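Local coordinates for protein particle-associated lyase (Acinetobacter bacteriophage AP22, PDB 4Y9V) that probably degrades the capsular polysaccharide of Acinetobacter baumannii as the lyase tailspike of the phage particle, and binds its capsular saccharide, at residues F114-G118 with N207-F211; G460-D466 with D493-K498. All coordinates share one frame; numbering follows the deposited sequence.

Contact 1. Residues F114-G118 with N207-F211; sequences FYASG and NPINF. With EDO (1,2-ethanediol), chain E.
A116 sits opposite F211 and I209, and these three residues bring most of the side-chain packing between the two segments. The methyl carbon A116 CB rests over one face of the F211 ring, displaced toward its rim and 3.9 Å from the centroid, 26° off the ring normal, which makes it a CH-pi contact. F211 presents that face because its CG is anti to the backbone N (chi1 178°), carrying the ring along strand 113-125, toward the F114 end, where F114 CD2 lies 4.5 Å from F211 CZ. A116 CB also lies 4.3 Å from I209 CD1, while the second branch of the isoleucine settles on the backbone, I209 CG2 standing 3.4 Å from G118 N. Next along, G118 has no side chain to hold the chains apart, and G118 CA approaches N207 O to 3.2 Å.

No hydrogen bond joins the two segments. The backbone of 209-211 is instead gripped by a 1,2-ethanediol, probably from the crystallisation liquor: its O1 donates to I209 O and accepts from F211 N, both at 2.9 Å, the latter bond nearly straight at 174°. F92 meets both F114 and F211, and A116 pairs through its backbone with V230 of strand 229-232. Strand 113-125 leads out toward the Ig-like domain and strand 201-207, antiparallel to it, brings the chain back, so the contact closes the neck where the chain leaves and re-enters the coils of a parallel beta-helix with a phenylalanine-rich interior.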
loop_
_atom_site.group_PDB
_atom_site.type_symbol
_atom_site.label_atom_id
_atom_site.label_comp_id
_atom_site.label_asym_id
_atom_site.label_seq_id
_atom_site.Cartn_x
_atom_site.Cartn_y
_atom_site.Cartn_z
ATOM N N PHE A 114 11.216 -32.761 -11.328
ATOM C CA PHE A 114 11.590 -32.810 -9.927
ATOM C C PHE A 114 10.326 -32.620 -9.075
ATOM O O PHE A 114 9.514 -31.735 -9.346
ATOM C CB PHE A 114 12.585 -31.696 -9.544
ATOM C CG PHE A 114 14.022 -31.874 -9.981
ATOM C CD1 PHE A 114 14.499 -32.994 -10.648
ATOM C CD2 PHE A 114 14.916 -30.862 -9.694
ATOM C CE1 PHE A 114 15.838 -33.091 -10.994
ATOM C CE2 PHE A 114 16.262 -30.974 -10.015
ATOM C CZ PHE A 114 16.717 -32.093 -10.696
ATOM N N TYR A 115 10.214 -33.406 -8.017
ATOM C CA TYR A 115 9.095 -33.286 -7.093
ATOM C C TYR A 115 9.654 -33.396 -5.679
ATOM O O TYR A 115 10.140 -34.477 -5.323
ATOM C CB TYR A 115 8.025 -34.374 -7.351
ATOM C CG TYR A 115 6.666 -34.009 -6.821
ATOM C CD1 TYR A 115 6.421 -33.824 -5.464
ATOM C CD2 TYR A 115 5.581 -33.791 -7.688
ATOM C CE1 TYR A 115 5.167 -33.468 -4.982
ATOM C CE2 TYR A 115 4.340 -33.428 -7.217
ATOM C CZ TYR A 115 4.128 -33.262 -5.863
ATOM O OH TYR A 115 2.895 -32.861 -5.435
ATOM N N ALA A 116 9.594 -32.342 -4.900
ATOM C CA ALA A 116 10.108 -32.324 -3.536
ATOM C C ALA A 116 8.900 -32.254 -2.594
ATOM O O ALA A 116 8.095 -31.379 -2.734
ATOM C CB ALA A 116 10.993 -31.121 -3.330
ATOM N N SER A 117 8.801 -33.222 -1.675
ATOM C CA SER A 117 7.626 -33.279 -0.848
ATOM C C SER A 117 7.929 -33.684 0.589
ATOM O O SER A 117 8.607 -34.684 0.834
ATOM C CB SER A 117 6.631 -34.275 -1.404
ATOM O OG SER A 117 5.366 -34.234 -0.791
ATOM N N GLY A 118 7.280 -32.975 1.510
ATOM C CA GLY A 118 7.055 -33.450 2.857
ATOM C C GLY A 118 5.929 -34.477 2.879
ATOM O O GLY A 118 5.470 -34.945 1.819
ATOM N N ASN A 207 5.049 -33.464 8.220
ATOM C CA ASN A 207 6.509 -33.536 8.387
ATOM C C ASN A 207 7.094 -32.826 7.176
ATOM O O ASN A 207 7.075 -33.409 6.081
ATOM C CB ASN A 207 6.916 -35.019 8.415
ATOM C CG ASN A 207 8.395 -35.214 8.663
ATOM O OD1 ASN A 207 9.121 -34.260 8.613
ATOM N ND2 ASN A 207 8.791 -36.466 8.910
ATOM N N PRO A 208 7.500 -31.576 7.298
ATOM C CA PRO A 208 7.862 -30.770 6.128
ATOM C C PRO A 208 9.226 -31.158 5.544
ATOM O O PRO A 208 10.098 -31.654 6.270
ATOM C CB PRO A 208 7.886 -29.356 6.683
ATOM C CG PRO A 208 8.317 -29.538 8.141
ATOM C CD PRO A 208 7.586 -30.779 8.546
ATOM N N ILE A 209 9.404 -30.837 4.271
ATOM C CA ILE A 209 10.705 -30.983 3.594
ATOM C C ILE A 209 11.378 -29.617 3.461
ATOM O O ILE A 209 10.724 -28.603 3.228
ATOM C CB ILE A 209 10.538 -31.632 2.212
ATOM C CG1 ILE A 209 11.909 -32.087 1.659
ATOM C CG2 ILE A 209 9.806 -30.737 1.195
ATOM C CD1 ILE A 209 11.812 -32.972 0.415
ATOM N N ASN A 210 12.730 -29.623 3.538
ATOM C CA ASN A 210 13.538 -28.444 3.269
ATOM C C ASN A 210 14.413 -28.706 2.020
ATOM O O ASN A 210 15.532 -29.222 2.125
ATOM C CB ASN A 210 14.377 -28.043 4.488
ATOM C CG ASN A 210 14.961 -26.648 4.328
ATOM O OD1 ASN A 210 14.885 -26.071 3.270
ATOM N ND2 ASN A 210 15.548 -26.101 5.386
ATOM N N PHE A 211 13.856 -28.402 0.862
ATOM C CA PHE A 211 14.454 -28.584 -0.444
ATOM C C PHE A 211 14.931 -27.233 -0.932
ATOM O O PHE A 211 14.116 -26.327 -1.083
ATOM C CB PHE A 211 13.429 -29.177 -1.395
ATOM C CG PHE A 211 13.950 -29.362 -2.801
ATOM C CD1 PHE A 211 14.708 -30.464 -3.124
ATOM C CD2 PHE A 211 13.689 -28.443 -3.810
ATOM C CE1 PHE A 211 15.218 -30.665 -4.408
ATOM C CE2 PHE A 211 14.149 -28.623 -5.085
ATOM C CZ PHE A 211 14.926 -29.746 -5.386
HETATM C C1 EDO E . 11.230 -25.832 0.544
HETATM O O1 EDO E . 11.255 -27.235 0.769
HETATM C C2 EDO E . 12.196 -25.175 1.501
HETATM O O2 EDO E . 11.688 -25.373 2.819
#

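Contact 2. Residues G460-D466 with D493-K498; sequences GVSCDFD and DVVNTK
V461 to C463 and V494 to N496 are neighbouring parallel strands of the right-handed beta-helix of the pectin lyase type, their axes 4.7 Å apart. Packing is tight along the strands. V495 gives its N to V461 O and receives C463 N on its O at 2.8 Å, the donor nearly in line with the C=O. T497 N continues the series to C463 O. V461 and V494 lie side by side, CG1 to CG1 at 3.8 Å, on the face covered by W471. V495 lies on the other face and meets R520 of the third subunit.

Beyond the strands the contact becomes looser and wetter, built round the ammonium of K498. Bends at chi2 (-69°) and chi4 (53°) curl the lysine back and bring NZ to donate to D464 O at 2.8 Å, in the carbonyl plane. A water accepts from K498 NZ at 2.9 Å and donates to D464 OD2, whereas D464 OD1 is held by G428 N. Another water donates to D466 OD2 at 2.6 Å and accepts a weak bond from K498 NZ. In the salt bridge, K498 NZ reaches D466 OD1 at 3.0 Å from above the carboxylate, 37° out of its plane.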
loop_
_atom_site.group_PDB
_atom_site.type_symbol
_atom_site.label_atom_id
_atom_site.label_comp_id
_atom_site.label_asym_id
_atom_site.label_seq_id
_atom_site.Cartn_x
_atom_site.Cartn_y
_atom_site.Cartn_z
ATOM N N GLY A 460 -13.668 8.972 -5.084
ATOM C CA GLY A 460 -13.264 9.867 -6.154
ATOM C C GLY A 460 -12.750 9.151 -7.378
ATOM O O GLY A 460 -11.961 9.720 -8.139
ATOM N N VAL A 461 -13.200 7.928 -7.600
ATOM C CA VAL A 461 -12.875 7.205 -8.814
ATOM C C VAL A 461 -13.346 8.008 -10.021
ATOM O O VAL A 461 -14.486 8.505 -10.049
ATOM C CB VAL A 461 -13.471 5.791 -8.793
ATOM C CG1 VAL A 461 -14.986 5.757 -8.565
ATOM C CG2 VAL A 461 -13.101 5.029 -10.078
ATOM N N SER A 462 -12.481 8.122 -11.017
ATOM C CA SER A 462 -12.771 8.872 -12.223
ATOM C C SER A 462 -13.011 7.922 -13.388
ATOM O O SER A 462 -12.546 6.778 -13.424
ATOM C CB SER A 462 -11.645 9.821 -12.578
ATOM O OG SER A 462 -10.453 9.103 -12.933
ATOM N N CYS A 463 -13.755 8.408 -14.379
ATOM C CA CYS A 463 -14.060 7.652 -15.572
ATOM C C CYS A 463 -14.129 8.625 -16.725
ATOM O O CYS A 463 -14.908 9.591 -16.671
ATOM C CB CYS A 463 -15.434 6.960 -15.392
ATOM S SG CYS A 463 -16.082 6.168 -16.879
ATOM N N ASP A 464 -13.334 8.380 -17.779
ATOM C CA ASP A 464 -13.281 9.278 -18.947
ATOM C C ASP A 464 -14.100 8.769 -20.131
ATOM O O ASP A 464 -13.925 9.231 -21.247
ATOM C CB ASP A 464 -11.895 9.668 -19.375
ATOM C CG ASP A 464 -11.148 8.571 -20.072
ATOM O OD1 ASP A 464 -11.571 7.419 -19.938
ATOM O OD2 ASP A 464 -10.194 8.911 -20.802
ATOM N N PHE A 465 -15.046 7.867 -19.874
ATOM C CA PHE A 465 -15.897 7.367 -20.962
ATOM C C PHE A 465 -16.701 8.489 -21.577
ATOM O O PHE A 465 -17.234 9.369 -20.889
ATOM C CB PHE A 465 -16.860 6.325 -20.438
ATOM C CG PHE A 465 -16.267 4.996 -19.951
ATOM C CD1 PHE A 465 -14.908 4.728 -19.991
ATOM C CD2 PHE A 465 -17.125 4.048 -19.485
ATOM C CE1 PHE A 465 -14.445 3.489 -19.548
ATOM C CE2 PHE A 465 -16.670 2.803 -19.045
ATOM C CZ PHE A 465 -15.319 2.538 -19.087
ATOM N N ASP A 466 -16.896 8.399 -22.887
ATOM C CA ASP A 466 -17.825 9.334 -23.559
ATOM C C ASP A 466 -19.276 9.029 -23.240
ATOM O O ASP A 466 -20.132 9.928 -23.307
ATOM C CB ASP A 466 -17.524 9.320 -25.058
ATOM C CG ASP A 466 -16.099 9.704 -25.295
ATOM O OD1 ASP A 466 -15.700 10.822 -24.888
ATOM O OD2 ASP A 466 -15.305 8.864 -25.804
ATOM N N ASP A 493 -19.254 9.168 -4.548
ATOM C CA ASP A 493 -18.108 10.026 -4.860
ATOM C C ASP A 493 -17.396 9.427 -6.080
ATOM O O ASP A 493 -16.441 8.681 -5.956
ATOM C CB ASP A 493 -17.171 10.162 -3.689
ATOM C CG ASP A 493 -16.015 11.113 -3.916
ATOM O OD1 ASP A 493 -15.955 11.798 -4.988
ATOM O OD2 ASP A 493 -15.142 11.167 -2.991
ATOM N N VAL A 494 -17.943 9.767 -7.249
ATOM C CA VAL A 494 -17.450 9.331 -8.540
ATOM C C VAL A 494 -17.368 10.576 -9.430
ATOM O O VAL A 494 -18.081 11.552 -9.183
ATOM C CB VAL A 494 -18.366 8.266 -9.194
ATOM C CG1 VAL A 494 -18.516 7.055 -8.284
ATOM C CG2 VAL A 494 -19.729 8.821 -9.589
ATOM N N VAL A 495 -16.541 10.481 -10.479
ATOM C CA VAL A 495 -16.304 11.572 -11.408
ATOM C C VAL A 495 -16.413 11.048 -12.840
ATOM O O VAL A 495 -15.592 10.249 -13.271
ATOM C CB VAL A 495 -14.920 12.230 -11.155
ATOM C CG1 VAL A 495 -14.781 13.467 -12.038
ATOM C CG2 VAL A 495 -14.686 12.549 -9.679
ATOM N N ASN A 496 -17.418 11.466 -13.628
ATOM C CA ASN A 496 -17.389 11.277 -15.082
ATOM C C ASN A 496 -16.784 12.557 -15.670
ATOM O O ASN A 496 -17.367 13.636 -15.565
ATOM C CB ASN A 496 -18.771 11.032 -15.662
ATOM C CG ASN A 496 -19.173 9.586 -15.493
ATOM O OD1 ASN A 496 -18.730 8.761 -16.425
ATOM N ND2 ASN A 496 -19.836 9.202 -14.516
ATOM N N THR A 497 -15.607 12.433 -16.279
ATOM C CA THR A 497 -14.895 13.602 -16.755
ATOM C C THR A 497 -15.470 14.187 -18.044
ATOM O O THR A 497 -15.154 15.344 -18.353
ATOM C CB THR A 497 -13.399 13.320 -16.881
ATOM O OG1 THR A 497 -13.249 12.396 -17.965
ATOM C CG2 THR A 497 -12.811 12.809 -15.587
ATOM N N LYS A 498 -16.268 13.450 -18.778
ATOM C CA LYS A 498 -16.792 13.902 -20.064
ATOM C C LYS A 498 -18.185 14.474 -19.914
ATOM O O LYS A 498 -19.047 13.897 -19.248
ATOM C CB LYS A 498 -16.828 12.756 -21.066
ATOM C CG LYS A 498 -15.486 12.142 -21.406
ATOM C CD LYS A 498 -14.590 13.077 -22.221
ATOM C CE LYS A 498 -13.248 12.470 -22.546
ATOM N NZ LYS A 498 -13.251 11.161 -23.194
HETATM O O HOH W 1 -17.001 10.325 -18.337
HETATM O O HOH W 2 -11.608 8.355 -23.440
HETATM O O HOH W 3 -10.412 10.586 -22.822
HETATM O O HOH W 4 -12.688 9.225 -25.783
#

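Contacts 1 and 2 lie on opposite sides of the chain's centre, with their own centres 51 Å apart and their nearest atoms about 41 Å apart, so they do not touch. Contact 1 closes before contact 2 opens, and the glycan-binding residues all fall in the chain between the first segment of contact 1 and contact 2. R166, Y168 and Y169 belong to the excursion whose two ends meet in contact 1, whereas F249 and H337 come from later coils. Strand 113-125 shares a sheet with strands 278-283 and 302-305, which carry Y278, Q281 and G305; 460-466 with 493-498 packs later coils against the third subunit, and the side chain of D493 lies about 6 Å from a bound sodium ion.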